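PDB 2WL9: catechol 2,3-dioxygenase from Rhodococcus sp., which probably catalyses the iron-dependent extradiol cleavage of catechol rings by molecular oxygen, a step in the breakdown of aromatic hydrocarbons. Local coordinates for residues 12-17 with 54-60; 30-35 with 43-49; 37-42 with 98-102; 110-114 with 152-156. All blocks are in the same frame, centred on the assembly; numbering follows the deposited sequence. Where two conformers were deposited one is given.

How the contacts relate
Contacts 1 and 2 pair strands in one half of the N-terminal sheet; contact 3 ties that half to the end of helix 94-100, while contact 4 fastens the N-terminal part of the chain to the C-terminal one. Contacts 2 and 3 share strand 40-44, whose other edge pairs with strand 52-56 of contact 1. Contacts 1 and 2 are partly buried: backbone bonding joins the strands, with aliphatic and methionine packing on one face and polar side chains on the other face or just past the strand ends. Surface contact 3 relies on salt bridges and a water, and Arg101 links it to Asp35 of contact 2. Contact 4, also partly buried, joins two loops by close acidic groups.

Contact 1: residues 12-17 with 54-60; sequences LSVSNL and LHADGSD
Leu12 and Leu54 run alongside each other in the same direction on parallel strands 6-14 and 52-56, whose pairing as first and last strands is a hallmark of the beta-alpha-beta-beta-beta module of the vicinal oxygen chelate fold. Their branches meet at Leu12 CD2 and Leu54 CD2 (3.8 Å). Val14 slants across the same leucine, its CG1 also against Leu54 CD2, and Leu17, opening the helix, lays CD1 on Leu54 CB and CD2 on Ala56 CB. Branched aliphatic residues suit this face, which Trp20 of helix 17-24 also covers. Backbone bonds hold the strands together: His55 N to Leu12 O (2.7 Å) and Val14 N to His55 O (2.9 Å).

Ser13 and His55 occupy the other face, where the His55 ring turns its edge to Leu12 O and bonds Tyr64 through NE2. Just past the strand ends small polar residues take over. From within its strand Ser13, with OG anti to its carbonyl carbon (chi1 -67°), reaches the syn lone pair of Asp57 OD2 at 2.7 Å, while Asp57 OD1 forms an Asx turn with Ser59 N. Asp60 OD2 takes Ser15 OG on its syn lone pair (2.7 Å), while OD1, also bonded to Ser258, accepts from Ser15 N, met from above the carboxylate plane.

Contact 2: residues 30-35 with 43-49; sequences MQVVDD and LRMDRWH
Gln31 and Arg44 face each other as a hydrogen-bonded pair in the antiparallel beta hairpin of strands 31-33 and 40-44, at one end of the N-terminal sheet. Two backbone bonds close the pair, Gln31 N to Arg44 O (2.8 Å) and Arg44 N to Gln31 O (2.7 Å).

The polar side chains of the same two residues, both extended, run alongside each other until Arg44 NH1 meets Gln31 OE1 at 3.1 Å, with amide and guanidinium planes 42° apart. That oxygen also accepts from His131 N, and NH1 donates to Ser128 O. The carbonyl oxygens of Trp48 and Arg47 lie in the guanidinium plane, bonded by NE and NH2 respectively. Arginine suits the place because its N-H groups tie the turn after the strand together.

The methionine and leucine packing lies on the other side of the strands. Met30 and Met45 run side by side, their flexible thioethers touching at Met30 CE and Met45 SD (3.8 Å), and Ile215 of strand 210-217 packs on both. The Met30 side chain crosses Leu43 at about a right angle, SD on Leu43 CB (3.9 Å).

Asp35, salt-bridged to Arg101, accepts from His49: NE2 meets the syn lone pair of Asp35 OD2 at 2.7 Å.

Contact 3: residues 37-42 with 98-102; sequences EDDRIY and AERRV
Arg40 and Glu99 form a salt bridge that joins strand 40-44 to the C-terminal end of helix 94-100, which closes in a Schellman motif at Arg101. Arg40 is the centre of a surface charge network. Its NH1 donates to Glu99 OE2 at 2.9 Å, on the anti side of the carboxylate, with the two flat groups turned 45° from each other; its other edge grips Asp39 side-on, NE to OD1 and NH2 to OD2. Arginine suits this place, its N-H groups holding an acid at each of two edges.

Glu99, extended beyond CG with that carbon anti to the backbone N (chi1 -162°), reaches out from the helix to Arg40.

Arg101, the residue of the three with most surface buried here, takes the positive phi of the motif (60°) and bends at chi2. Its NH2, held more firmly by Asp35, gives a weak bond to Tyr42 OH (3.2 Å) and a long salt bridge to Glu37 OE2 (3.7 Å). Tyr42 OH in turn donates to the syn lone pair of Glu37 OE2 at 2.6 Å. Water 2 joins both sides, accepting from Arg40 NH1 and donating to Tyr42 OH and to Glu99 O (2.8 Å).

Contact 4: residues 110-114 with 152-156; sequences DPGGN and IREDD
Gly112 passes Glu154 with their CA atoms 4.4 Å apart, where the type I beta turn Asp110-Gly113, linking antiparallel strands 104-109 and 115-120, rests on the loop that leads from strand 149-152 into helix 157-167. The turn is closed by Gly113 N to Asp110 O (3.0 Å), and next to it Asp110 N donates to Asn114 O. Residue types fit this tight geometry: Gly113 takes a positive phi (84°), which glycine adopts readily, Pro111 suits the first corner of the turn, and Gly112, having no side chain, lets its bare CA approach Glu154 OE1 to 3.3 Å.

Asp110 and Glu154 reach toward each other from the two loops, their carboxylates turned 64° from each other, and Asp110 OD2 meets Glu154 OE2 at only 2.6 Å. Glu154 gets there because its chain bends at chi2 (-64°), which brings the carboxylate to Asp110 and Gly112. The second oxygen of Asp110 is used within its own segment, where OD1 accepts from Asn114 N at 2.9 Å, met from above the carboxylate plane. Ile152 lies beside the pair, its CD1 3.6 Å from Asp110 OD2, and so gives the acids an apolar flank. From helix 157-167, Tyr164 OH bonds Asp110 OD2, and Phe163 packs on Asp110 and Pro111. Through these contacts the hairpin of strands 104-109 and 115-120 is joined to the C-terminal, iron-binding part of the chain.

Two carboxylate oxygens so close would repel if both groups were ionised; one of them therefore probably carries a proton and donates it to the other.

Contact 1: residues 12-17 with 54-60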
loop_
_atom_site.group_PDB
_atom_site.type_symbol
_atom_site.label_atom_id
_atom_site.label_comp_id
_atom_site.label_asym_id
_atom_site.label_seq_id
_atom_site.Cartn_x
_atom_site.Cartn_y
_atom_site.Cartn_z
ATOM N N LEU C 12 -1.641 -40.673 -16.192
ATOM C CA LEU C 12 -2.033 -41.752 -15.303
ATOM C C LEU C 12 -2.615 -42.907 -16.113
ATOM O O LEU C 12 -3.314 -42.679 -17.104
ATOM C CB LEU C 12 -3.091 -41.247 -14.316
ATOM C CG LEU C 12 -2.776 -40.707 -12.913
ATOM C CD1 LEU C 12 -1.475 -39.913 -12.788
ATOM C CD2 LEU C 12 -3.973 -39.907 -12.364
ATOM N N SER C 13 -2.307 -44.135 -15.694
ATOM C CA SER C 13 -2.947 -45.338 -16.232
ATOM C C SER C 13 -4.082 -45.706 -15.295
ATOM O O SER C 13 -3.858 -45.863 -14.096
ATOM C CB SER C 13 -1.949 -46.500 -16.285
ATOM O OG SER C 13 -0.919 -46.261 -17.227
ATOM N N VAL C 14 -5.298 -45.815 -15.825
ATOM C CA VAL C 14 -6.472 -46.141 -15.008
ATOM C C VAL C 14 -7.266 -47.317 -15.607
ATOM O O VAL C 14 -7.178 -47.573 -16.807
ATOM C CB VAL C 14 -7.392 -44.905 -14.780
ATOM C CG1 VAL C 14 -6.612 -43.755 -14.147
ATOM C CG2 VAL C 14 -8.031 -44.442 -16.078
ATOM N N SER C 15 -8.017 -48.026 -14.763
ATOM C CA SER C 15 -8.819 -49.159 -15.220
ATOM C C SER C 15 -10.291 -48.791 -15.374
ATOM O O SER C 15 -11.030 -49.467 -16.097
ATOM C CB SER C 15 -8.665 -50.351 -14.273
ATOM O OG SER C 15 -9.071 -50.028 -12.954
ATOM N N ASN C 16 -10.714 -47.752 -14.668
ATOM C CA ASN C 16 -12.089 -47.286 -14.683
ATOM C C ASN C 16 -12.269 -45.796 -14.882
ATOM O O ASN C 16 -12.229 -45.074 -13.953
ATOM C CB ASN C 16 -12.755 -47.677 -13.373
ATOM C CG ASN C 16 -14.264 -47.443 -13.341
ATOM O OD1 ASN C 16 -14.808 -46.761 -14.118
ATOM N ND2 ASN C 16 -14.896 -48.029 -12.395
ATOM N N LEU C 17 -12.532 -45.391 -16.103
ATOM C CA LEU C 17 -12.772 -44.028 -16.467
ATOM C C LEU C 17 -14.020 -43.438 -15.808
ATOM O O LEU C 17 -14.004 -42.339 -15.385
ATOM C CB LEU C 17 -12.785 -43.889 -17.981
ATOM C CG LEU C 17 -11.856 -42.909 -18.682
ATOM C CD1 LEU C 17 -10.609 -42.585 -17.963
ATOM C CD2 LEU C 17 -11.584 -43.273 -20.105
ATOM N N LEU C 54 -5.759 -39.112 -18.313
ATOM C CA LEU C 54 -6.144 -40.450 -17.877
ATOM C C LEU C 54 -6.129 -41.396 -19.070
ATOM O O LEU C 54 -6.918 -41.247 -20.000
ATOM C CB LEU C 54 -7.524 -40.437 -17.220
ATOM C CG LEU C 54 -7.760 -39.532 -15.999
ATOM C CD1 LEU C 54 -9.225 -39.580 -15.610
ATOM C CD2 LEU C 54 -6.876 -39.898 -14.803
ATOM N N HIS C 55 -5.217 -42.359 -19.038
ATOM C CA HIS C 55 -5.128 -43.374 -20.080
ATOM C C HIS C 55 -5.903 -44.607 -19.642
ATOM O O HIS C 55 -5.525 -45.275 -18.675
ATOM C CB HIS C 55 -3.671 -43.744 -20.333
ATOM C CG HIS C 55 -2.846 -42.624 -20.887
ATOM N ND1 HIS C 55 -2.642 -42.449 -22.236
ATOM C CD2 HIS C 55 -2.160 -41.631 -20.271
ATOM C CE1 HIS C 55 -1.868 -41.396 -22.430
ATOM N NE2 HIS C 55 -1.557 -40.884 -21.254
ATOM N N ALA C 56 -6.995 -44.892 -20.344
ATOM C CA ALA C 56 -7.817 -46.059 -20.040
ATOM C C ALA C 56 -7.154 -47.305 -20.607
ATOM O O ALA C 56 -7.584 -47.844 -21.634
ATOM C CB ALA C 56 -9.216 -45.884 -20.598
ATOM N N ASP C 57 -6.098 -47.749 -19.936
ATOM C CA ASP C 57 -5.308 -48.888 -20.400
ATOM C C ASP C 57 -5.400 -50.113 -19.487
ATOM O O ASP C 57 -4.778 -51.133 -19.763
ATOM C CB ASP C 57 -3.842 -48.478 -20.603
ATOM C CG ASP C 57 -3.138 -48.130 -19.300
ATOM O OD1 ASP C 57 -3.644 -48.489 -18.211
ATOM O OD2 ASP C 57 -2.066 -47.497 -19.370
ATOM N N GLY C 58 -6.150 -50.004 -18.392
ATOM C CA GLY C 58 -6.378 -51.150 -17.506
ATOM C C GLY C 58 -5.435 -51.278 -16.321
ATOM O O GLY C 58 -5.692 -52.061 -15.403
ATOM N N SER C 59 -4.334 -50.531 -16.346
ATOM C CA SER C 59 -3.428 -50.436 -15.204
ATOM C C SER C 59 -3.961 -49.379 -14.226
ATOM O O SER C 59 -4.915 -48.680 -14.542
ATOM C CB SER C 59 -2.021 -50.084 -15.690
ATOM O OG SER C 59 -1.149 -49.801 -14.612
ATOM N N ASP C 60 -3.366 -49.276 -13.039
ATOM C CA ASP C 60 -3.780 -48.265 -12.065
ATOM C C ASP C 60 -2.578 -47.655 -11.363
ATOM O O ASP C 60 -2.329 -47.909 -10.182
ATOM C CB ASP C 60 -4.774 -48.847 -11.058
ATOM C CG ASP C 60 -6.185 -48.896 -11.603
ATOM O OD1 ASP C 60 -6.718 -47.835 -11.995
ATOM O OD2 ASP C 60 -6.758 -50.000 -11.649
HETATM O O HOH W 1 -9.200 -46.814 -12.055
#

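Contact 2: residues 30-35 with 43-49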
loop_
_atom_site.group_PDB
_atom_site.type_symbol
_atom_site.label_atom_id
_atom_site.label_comp_id
_atom_site.label_asym_id
_atom_site.label_seq_id
_atom_site.Cartn_x
_atom_site.Cartn_y
_atom_site.Cartn_z
ATOM N N MET C 30 -12.507 -30.853 -10.402
ATOM C CA MET C 30 -11.791 -30.769 -11.679
ATOM C C MET C 30 -12.769 -30.786 -12.844
ATOM O O MET C 30 -13.918 -31.185 -12.691
ATOM C CB MET C 30 -10.785 -31.908 -11.813
ATOM C CG MET C 30 -9.707 -31.835 -10.763
ATOM S SD MET C 30 -8.353 -32.969 -11.029
ATOM C CE MET C 30 -7.342 -32.497 -9.630
ATOM N N GLN C 31 -12.311 -30.325 -13.999
ATOM C CA GLN C 31 -13.136 -30.313 -15.195
ATOM C C GLN C 31 -12.748 -31.467 -16.099
ATOM O O GLN C 31 -11.579 -31.623 -16.444
ATOM C CB GLN C 31 -12.982 -28.991 -15.950
ATOM C CG GLN C 31 -13.909 -28.875 -17.155
ATOM C CD GLN C 31 -13.784 -27.551 -17.874
ATOM O OE1 GLN C 31 -12.968 -26.706 -17.509
ATOM N NE2 GLN C 31 -14.591 -27.368 -18.910
ATOM N N VAL C 32 -13.731 -32.279 -16.474
ATOM C CA VAL C 32 -13.496 -33.361 -17.424
ATOM C C VAL C 32 -13.461 -32.779 -18.836
ATOM O O VAL C 32 -14.357 -32.023 -19.235
ATOM C CB VAL C 32 -14.573 -34.480 -17.329
ATOM C CG1 VAL C 32 -14.397 -35.490 -18.439
ATOM C CG2 VAL C 32 -14.508 -35.186 -15.971
ATOM N N VAL C 33 -12.416 -33.142 -19.574
ATOM C CA VAL C 33 -12.222 -32.711 -20.956
ATOM C C VAL C 33 -12.094 -33.951 -21.851
ATOM O O VAL C 33 -11.164 -34.742 -21.695
ATOM C CB VAL C 33 -10.976 -31.800 -21.090
ATOM C CG1 VAL C 33 -10.730 -31.416 -22.550
ATOM C CG2 VAL C 33 -11.125 -30.545 -20.222
ATOM N N ASP C 34 -13.048 -34.119 -22.770
ATOM C CA ASP C 34 -13.059 -35.267 -23.687
ATOM C C ASP C 34 -12.958 -34.791 -25.126
ATOM O O ASP C 34 -13.915 -34.245 -25.679
ATOM C CB ASP C 34 -14.335 -36.098 -23.487
ATOM C CG ASP C 34 -14.300 -37.437 -24.224
ATOM O OD1 ASP C 34 -13.534 -37.601 -25.199
ATOM O OD2 ASP C 34 -15.069 -38.333 -23.817
ATOM N N ASP C 35 -11.799 -35.017 -25.732
ATOM C CA ASP C 35 -11.540 -34.573 -27.096
ATOM C C ASP C 35 -11.866 -35.637 -28.141
ATOM O O ASP C 35 -11.532 -35.487 -29.318
ATOM C CB ASP C 35 -10.096 -34.092 -27.230
ATOM C CG ASP C 35 -9.857 -32.770 -26.515
ATOM O OD1 ASP C 35 -10.814 -31.967 -26.393
ATOM O OD2 ASP C 35 -8.717 -32.538 -26.074
ATOM N N LEU C 43 -8.215 -34.302 -17.197
ATOM C CA LEU C 43 -8.747 -33.549 -16.072
ATOM C C LEU C 43 -8.107 -32.173 -16.078
ATOM O O LEU C 43 -6.895 -32.041 -16.124
ATOM C CB LEU C 43 -8.492 -34.279 -14.750
ATOM C CG LEU C 43 -9.093 -35.684 -14.610
ATOM C CD1 LEU C 43 -8.522 -36.400 -13.375
ATOM C CD2 LEU C 43 -10.615 -35.657 -14.567
ATOM N N ARG C 44 -8.945 -31.150 -16.040
ATOM C CA ARG C 44 -8.498 -29.766 -16.139
ATOM C C ARG C 44 -8.693 -29.080 -14.790
ATOM O O ARG C 44 -9.703 -29.307 -14.120
ATOM C CB ARG C 44 -9.314 -29.085 -17.242
ATOM C CG ARG C 44 -9.058 -27.617 -17.438
ATOM C CD ARG C 44 -9.916 -27.084 -18.567
ATOM N NE ARG C 44 -9.411 -25.805 -19.052
ATOM C CZ ARG C 44 -10.167 -24.812 -19.506
ATOM N NH1 ARG C 44 -11.492 -24.917 -19.519
ATOM N NH2 ARG C 44 -9.589 -23.695 -19.917
ATOM N N MET C 45 -7.720 -28.259 -14.385
ATOM C CA MET C 45 -7.769 -27.582 -13.084
ATOM C C MET C 45 -7.745 -26.057 -13.209
ATOM O O MET C 45 -7.973 -25.340 -12.221
ATOM C CB MET C 45 -6.587 -28.009 -12.203
ATOM C CG MET C 45 -6.535 -29.488 -11.850
ATOM S SD MET C 45 -4.999 -29.904 -11.013
ATOM C CE MET C 45 -5.166 -29.012 -9.465
ATOM N N ASP C 46 -7.454 -25.565 -14.408
ATOM C CA ASP C 46 -7.243 -24.134 -14.631
ATOM C C ASP C 46 -7.300 -23.799 -16.120
ATOM O O ASP C 46 -7.895 -24.543 -16.892
ATOM C CB ASP C 46 -5.918 -23.668 -14.001
ATOM C CG ASP C 46 -4.688 -24.372 -14.586
ATOM O OD1 ASP C 46 -4.818 -25.188 -15.524
ATOM O OD2 ASP C 46 -3.570 -24.103 -14.092
ATOM N N ARG C 47 -6.674 -22.688 -16.510
ATOM C CA ARG C 47 -6.636 -22.239 -17.909
ATOM C C ARG C 47 -6.089 -23.282 -18.901
ATOM O O ARG C 47 -6.542 -23.349 -20.047
ATOM C CB ARG C 47 -5.764 -20.995 -18.017
ATOM C CG ARG C 47 -6.462 -19.645 -17.987
ATOM C CD ARG C 47 -5.489 -18.585 -18.555
ATOM N NE ARG C 47 -4.113 -18.915 -18.175
ATOM C CZ ARG C 47 -3.012 -18.570 -18.842
ATOM N NH1 ARG C 47 -3.065 -17.839 -19.955
ATOM N NH2 ARG C 47 -1.838 -18.960 -18.378
ATOM N N TRP C 48 -5.088 -24.051 -18.470
ATOM C CA TRP C 48 -4.452 -25.067 -19.316
ATOM C C TRP C 48 -5.479 -26.061 -19.829
ATOM O O TRP C 48 -6.420 -26.410 -19.114
ATOM C CB TRP C 48 -3.403 -25.858 -18.531
ATOM C CG TRP C 48 -2.148 -25.125 -18.150
ATOM C CD1 TRP C 48 -2.008 -23.783 -17.867
ATOM C CD2 TRP C 48 -0.861 -25.717 -17.933
ATOM N NE1 TRP C 48 -0.697 -23.506 -17.538
ATOM C CE2 TRP C 48 0.023 -24.676 -17.564
ATOM C CE3 TRP C 48 -0.362 -27.026 -18.046
ATOM C CZ2 TRP C 48 1.383 -24.908 -17.288
ATOM C CZ3 TRP C 48 0.987 -27.257 -17.776
ATOM C CH2 TRP C 48 1.845 -26.202 -17.402
ATOM N N HIS C 49 -5.294 -26.522 -21.063
ATOM C CA HIS C 49 -6.136 -27.580 -21.614
ATOM C C HIS C 49 -6.336 -28.684 -20.570
ATOM O O HIS C 49 -7.469 -29.137 -20.350
ATOM C CB HIS C 49 -5.512 -28.152 -22.890
ATOM C CG HIS C 49 -6.229 -29.355 -23.417
ATOM N ND1 HIS C 49 -5.820 -30.643 -23.141
ATOM C CD2 HIS C 49 -7.335 -29.469 -24.190
ATOM C CE1 HIS C 49 -6.638 -31.499 -23.726
ATOM N NE2 HIS C 49 -7.562 -30.812 -24.375
#

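Contact 3: residues 37-42 with 98-102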
loop_
_atom_site.group_PDB
_atom_site.type_symbol
_atom_site.label_atom_id
_atom_site.label_comp_id
_atom_site.label_asym_id
_atom_site.label_seq_id
_atom_site.Cartn_x
_atom_site.Cartn_y
_atom_site.Cartn_z
ATOM N N GLU C 37 -10.872 -38.777 -28.141
ATOM C CA GLU C 37 -9.862 -39.816 -28.249
ATOM C C GLU C 37 -10.411 -41.088 -27.643
ATOM O O GLU C 37 -10.969 -41.084 -26.541
ATOM C CB GLU C 37 -8.560 -39.395 -27.572
ATOM C CG GLU C 37 -7.736 -38.425 -28.408
ATOM C CD GLU C 37 -6.840 -37.539 -27.570
ATOM O OE1 GLU C 37 -5.651 -37.385 -27.927
ATOM O OE2 GLU C 37 -7.323 -36.991 -26.555
ATOM N N ASP C 38 -10.255 -42.176 -28.385
ATOM C CA ASP C 38 -10.837 -43.460 -28.031
ATOM C C ASP C 38 -10.232 -44.088 -26.773
ATOM O O ASP C 38 -10.834 -44.981 -26.178
ATOM C CB ASP C 38 -10.747 -44.428 -29.225
ATOM C CG ASP C 38 -9.395 -44.371 -29.939
ATOM O OD1 ASP C 38 -8.634 -43.389 -29.749
ATOM O OD2 ASP C 38 -9.097 -45.313 -30.706
ATOM N N ASP C 39 -9.064 -43.604 -26.349
ATOM C CA ASP C 39 -8.325 -44.262 -25.274
ATOM C C ASP C 39 -8.008 -43.395 -24.060
ATOM O O ASP C 39 -7.410 -43.878 -23.100
ATOM C CB ASP C 39 -7.031 -44.892 -25.816
ATOM C CG ASP C 39 -6.026 -43.858 -26.327
ATOM O OD1 ASP C 39 -6.382 -42.670 -26.506
ATOM O OD2 ASP C 39 -4.861 -44.245 -26.552
ATOM N N ARG C 40 -8.403 -42.128 -24.100
ATOM C CA ARG C 40 -8.023 -41.195 -23.044
ATOM C C ARG C 40 -8.988 -40.028 -22.878
ATOM O O ARG C 40 -9.682 -39.638 -23.814
ATOM C CB ARG C 40 -6.599 -40.681 -23.278
ATOM C CG ARG C 40 -6.453 -39.715 -24.443
ATOM C CD ARG C 40 -4.991 -39.531 -24.808
ATOM N NE ARG C 40 -4.483 -40.692 -25.530
ATOM C CZ ARG C 40 -3.212 -40.859 -25.883
ATOM N NH1 ARG C 40 -2.304 -39.934 -25.578
ATOM N NH2 ARG C 40 -2.853 -41.953 -26.540
ATOM N N ILE C 41 -9.027 -39.496 -21.662
ATOM C CA ILE C 41 -9.687 -38.228 -21.375
ATOM C C ILE C 41 -8.750 -37.405 -20.492
ATOM O O ILE C 41 -7.658 -37.874 -20.138
ATOM C CB ILE C 41 -11.078 -38.419 -20.709
ATOM C CG1 ILE C 41 -10.956 -39.191 -19.393
ATOM C CG2 ILE C 41 -12.060 -39.089 -21.677
ATOM C CD1 ILE C 41 -12.187 -39.107 -18.514
ATOM N N TYR C 42 -9.156 -36.184 -20.156
ATOM C CA TYR C 42 -8.288 -35.274 -19.406
ATOM C C TYR C 42 -8.997 -34.650 -18.211
ATOM O O TYR C 42 -10.217 -34.473 -18.210
ATOM C CB TYR C 42 -7.752 -34.145 -20.298
ATOM C CG TYR C 42 -7.108 -34.593 -21.593
ATOM C CD1 TYR C 42 -5.723 -34.692 -21.715
ATOM C CD2 TYR C 42 -7.896 -34.915 -22.698
ATOM C CE1 TYR C 42 -5.138 -35.116 -22.906
ATOM C CE2 TYR C 42 -7.332 -35.338 -23.879
ATOM C CZ TYR C 42 -5.957 -35.433 -23.984
ATOM O OH TYR C 42 -5.420 -35.853 -25.171
ATOM N N ALA C 98 2.674 -32.612 -29.798
ATOM C CA ALA C 98 1.238 -32.434 -30.011
ATOM C C ALA C 98 0.385 -33.376 -29.160
ATOM O O ALA C 98 -0.670 -32.984 -28.658
ATOM C CB ALA C 98 0.892 -32.585 -31.491
ATOM N N GLU C 99 0.836 -34.619 -29.005
ATOM C CA GLU C 99 0.128 -35.595 -28.181
ATOM C C GLU C 99 -0.038 -35.106 -26.733
ATOM O O GLU C 99 -1.152 -35.095 -26.189
ATOM C CB GLU C 99 0.850 -36.949 -28.216
ATOM C CG GLU C 99 -0.022 -38.097 -27.755
ATOM C CD GLU C 99 0.758 -39.366 -27.462
ATOM O OE1 GLU C 99 2.002 -39.377 -27.610
ATOM O OE2 GLU C 99 0.115 -40.362 -27.075
ATOM N N ARG C 100 1.068 -34.684 -26.130
ATOM C CA ARG C 100 1.082 -34.145 -24.765
ATOM C C ARG C 100 0.458 -32.745 -24.656
ATOM O O ARG C 100 0.311 -32.209 -23.550
ATOM C CB ARG C 100 2.524 -34.110 -24.235
ATOM C CG ARG C 100 3.202 -35.479 -24.118
ATOM C CD ARG C 100 2.609 -36.339 -22.998
ATOM N NE ARG C 100 3.440 -37.521 -22.780
ATOM C CZ ARG C 100 3.174 -38.742 -23.242
ATOM N NH1 ARG C 100 2.061 -38.988 -23.927
ATOM N NH2 ARG C 100 4.019 -39.729 -22.993
ATOM N N ARG C 101 0.079 -32.175 -25.799
ATOM C CA ARG C 101 -0.411 -30.780 -25.924
ATOM C C ARG C 101 0.625 -29.755 -25.455
ATOM O O ARG C 101 0.325 -28.857 -24.652
ATOM C CB ARG C 101 -1.760 -30.547 -25.216
ATOM C CG ARG C 101 -2.808 -31.618 -25.406
ATOM C CD ARG C 101 -3.145 -31.842 -26.870
ATOM N NE ARG C 101 -4.239 -32.798 -26.974
ATOM C CZ ARG C 101 -5.522 -32.459 -26.965
ATOM N NH1 ARG C 101 -5.880 -31.181 -26.874
ATOM N NH2 ARG C 101 -6.451 -33.406 -27.044
ATOM N N VAL C 102 1.843 -29.899 -25.966
ATOM C CA VAL C 102 2.953 -28.995 -25.658
ATOM C C VAL C 102 3.677 -28.622 -26.950
ATOM O O VAL C 102 3.404 -29.194 -28.014
ATOM C CB VAL C 102 3.965 -29.609 -24.642
ATOM C CG1 VAL C 102 3.288 -29.902 -23.310
ATOM C CG2 VAL C 102 4.654 -30.868 -25.216
HETATM O O HOH W 2 -2.808 -36.950 -24.870
#

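Contact 4: residues 110-114 with 152-156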
loop_
_atom_site.group_PDB
_atom_site.type_symbol
_atom_site.label_atom_id
_atom_site.label_comp_id
_atom_site.label_asym_id
_atom_site.label_seq_id
_atom_site.Cartn_x
_atom_site.Cartn_y
_atom_site.Cartn_z
ATOM N N ASP C 110 13.671 -41.150 -14.431
ATOM C CA ASP C 110 14.432 -40.813 -13.233
ATOM C C ASP C 110 15.147 -42.077 -12.727
ATOM O O ASP C 110 14.988 -43.145 -13.330
ATOM C CB ASP C 110 13.551 -40.106 -12.179
ATOM C CG ASP C 110 12.710 -41.058 -11.336
ATOM O OD1 ASP C 110 12.769 -42.294 -11.507
ATOM O OD2 ASP C 110 11.969 -40.531 -10.477
ATOM N N PRO C 111 15.951 -41.968 -11.650
ATOM C CA PRO C 111 16.703 -43.155 -11.218
ATOM C C PRO C 111 15.828 -44.279 -10.673
ATOM O O PRO C 111 16.223 -45.444 -10.739
ATOM C CB PRO C 111 17.624 -42.609 -10.125
ATOM C CG PRO C 111 17.780 -41.163 -10.463
ATOM C CD PRO C 111 16.424 -40.754 -10.960
ATOM N N GLY C 112 14.649 -43.931 -10.159
ATOM C CA GLY C 112 13.680 -44.915 -9.682
ATOM C C GLY C 112 12.925 -45.609 -10.803
ATOM O O GLY C 112 12.094 -46.480 -10.548
ATOM N N GLY C 113 13.217 -45.215 -12.042
ATOM C CA GLY C 113 12.570 -45.773 -13.226
ATOM C C GLY C 113 11.234 -45.136 -13.573
ATOM O O GLY C 113 10.500 -45.660 -14.410
ATOM N N ASN C 114 10.917 -44.007 -12.937
ATOM C CA ASN C 114 9.679 -43.280 -13.230
ATOM C C ASN C 114 9.798 -42.474 -14.530
ATOM O O ASN C 114 10.697 -41.636 -14.654
ATOM C CB ASN C 114 9.293 -42.367 -12.061
ATOM C CG ASN C 114 9.236 -43.103 -10.735
ATOM O OD1 ASN C 114 9.993 -42.798 -9.809
ATOM N ND2 ASN C 114 8.346 -44.080 -10.636
ATOM N N ILE C 152 6.761 -40.127 -4.951
ATOM C CA ILE C 152 7.034 -41.186 -5.923
ATOM C C ILE C 152 8.106 -42.160 -5.432
ATOM O O ILE C 152 8.885 -41.835 -4.535
ATOM C CB ILE C 152 7.396 -40.613 -7.321
ATOM C CG1 ILE C 152 8.632 -39.700 -7.250
ATOM C CG2 ILE C 152 6.184 -39.882 -7.932
ATOM C CD1 ILE C 152 9.149 -39.250 -8.611
ATOM N N ARG C 153 8.129 -43.350 -6.028
ATOM C CA ARG C 153 9.040 -44.417 -5.625
ATOM C C ARG C 153 10.477 -44.139 -6.047
ATOM O O ARG C 153 10.748 -43.811 -7.203
ATOM C CB ARG C 153 8.562 -45.751 -6.201
ATOM C CG ARG C 153 9.249 -46.988 -5.637
ATOM C CD ARG C 153 8.513 -48.244 -6.079
ATOM N NE ARG C 153 8.453 -48.345 -7.535
ATOM C CZ ARG C 153 7.600 -49.113 -8.205
ATOM N NH1 ARG C 153 6.720 -49.867 -7.559
ATOM N NH2 ARG C 153 7.627 -49.127 -9.532
ATOM N N GLU C 154 11.393 -44.256 -5.094
ATOM C CA GLU C 154 12.814 -44.163 -5.390
ATOM C C GLU C 154 13.548 -45.248 -4.619
ATOM O O GLU C 154 13.558 -45.230 -3.390
ATOM C CB GLU C 154 13.375 -42.780 -5.026
ATOM C CG GLU C 154 12.692 -41.598 -5.700
ATOM C CD GLU C 154 12.845 -41.560 -7.213
ATOM O OE1 GLU C 154 13.783 -42.175 -7.764
ATOM O OE2 GLU C 154 12.019 -40.883 -7.851
ATOM N N ASP C 155 14.145 -46.194 -5.342
ATOM C CA ASP C 155 14.973 -47.236 -4.721
ATOM C C ASP C 155 16.321 -46.687 -4.246
ATOM O O ASP C 155 16.968 -47.269 -3.365
ATOM C CB ASP C 155 15.184 -48.409 -5.690
ATOM C CG ASP C 155 16.092 -48.054 -6.868
ATOM O OD1 ASP C 155 15.951 -46.953 -7.447
ATOM O OD2 ASP C 155 16.953 -48.889 -7.217
ATOM N N ASP C 156 16.750 -45.585 -4.854
ATOM C CA ASP C 156 17.996 -44.928 -4.486
ATOM C C ASP C 156 17.709 -43.454 -4.238
ATOM O O ASP C 156 17.661 -42.655 -5.182
ATOM C CB ASP C 156 19.036 -45.089 -5.598
ATOM C CG ASP C 156 20.433 -44.660 -5.174
ATOM O OD1 ASP C 156 20.576 -43.709 -4.371
ATOM O OD2 ASP C 156 21.404 -45.277 -5.658
#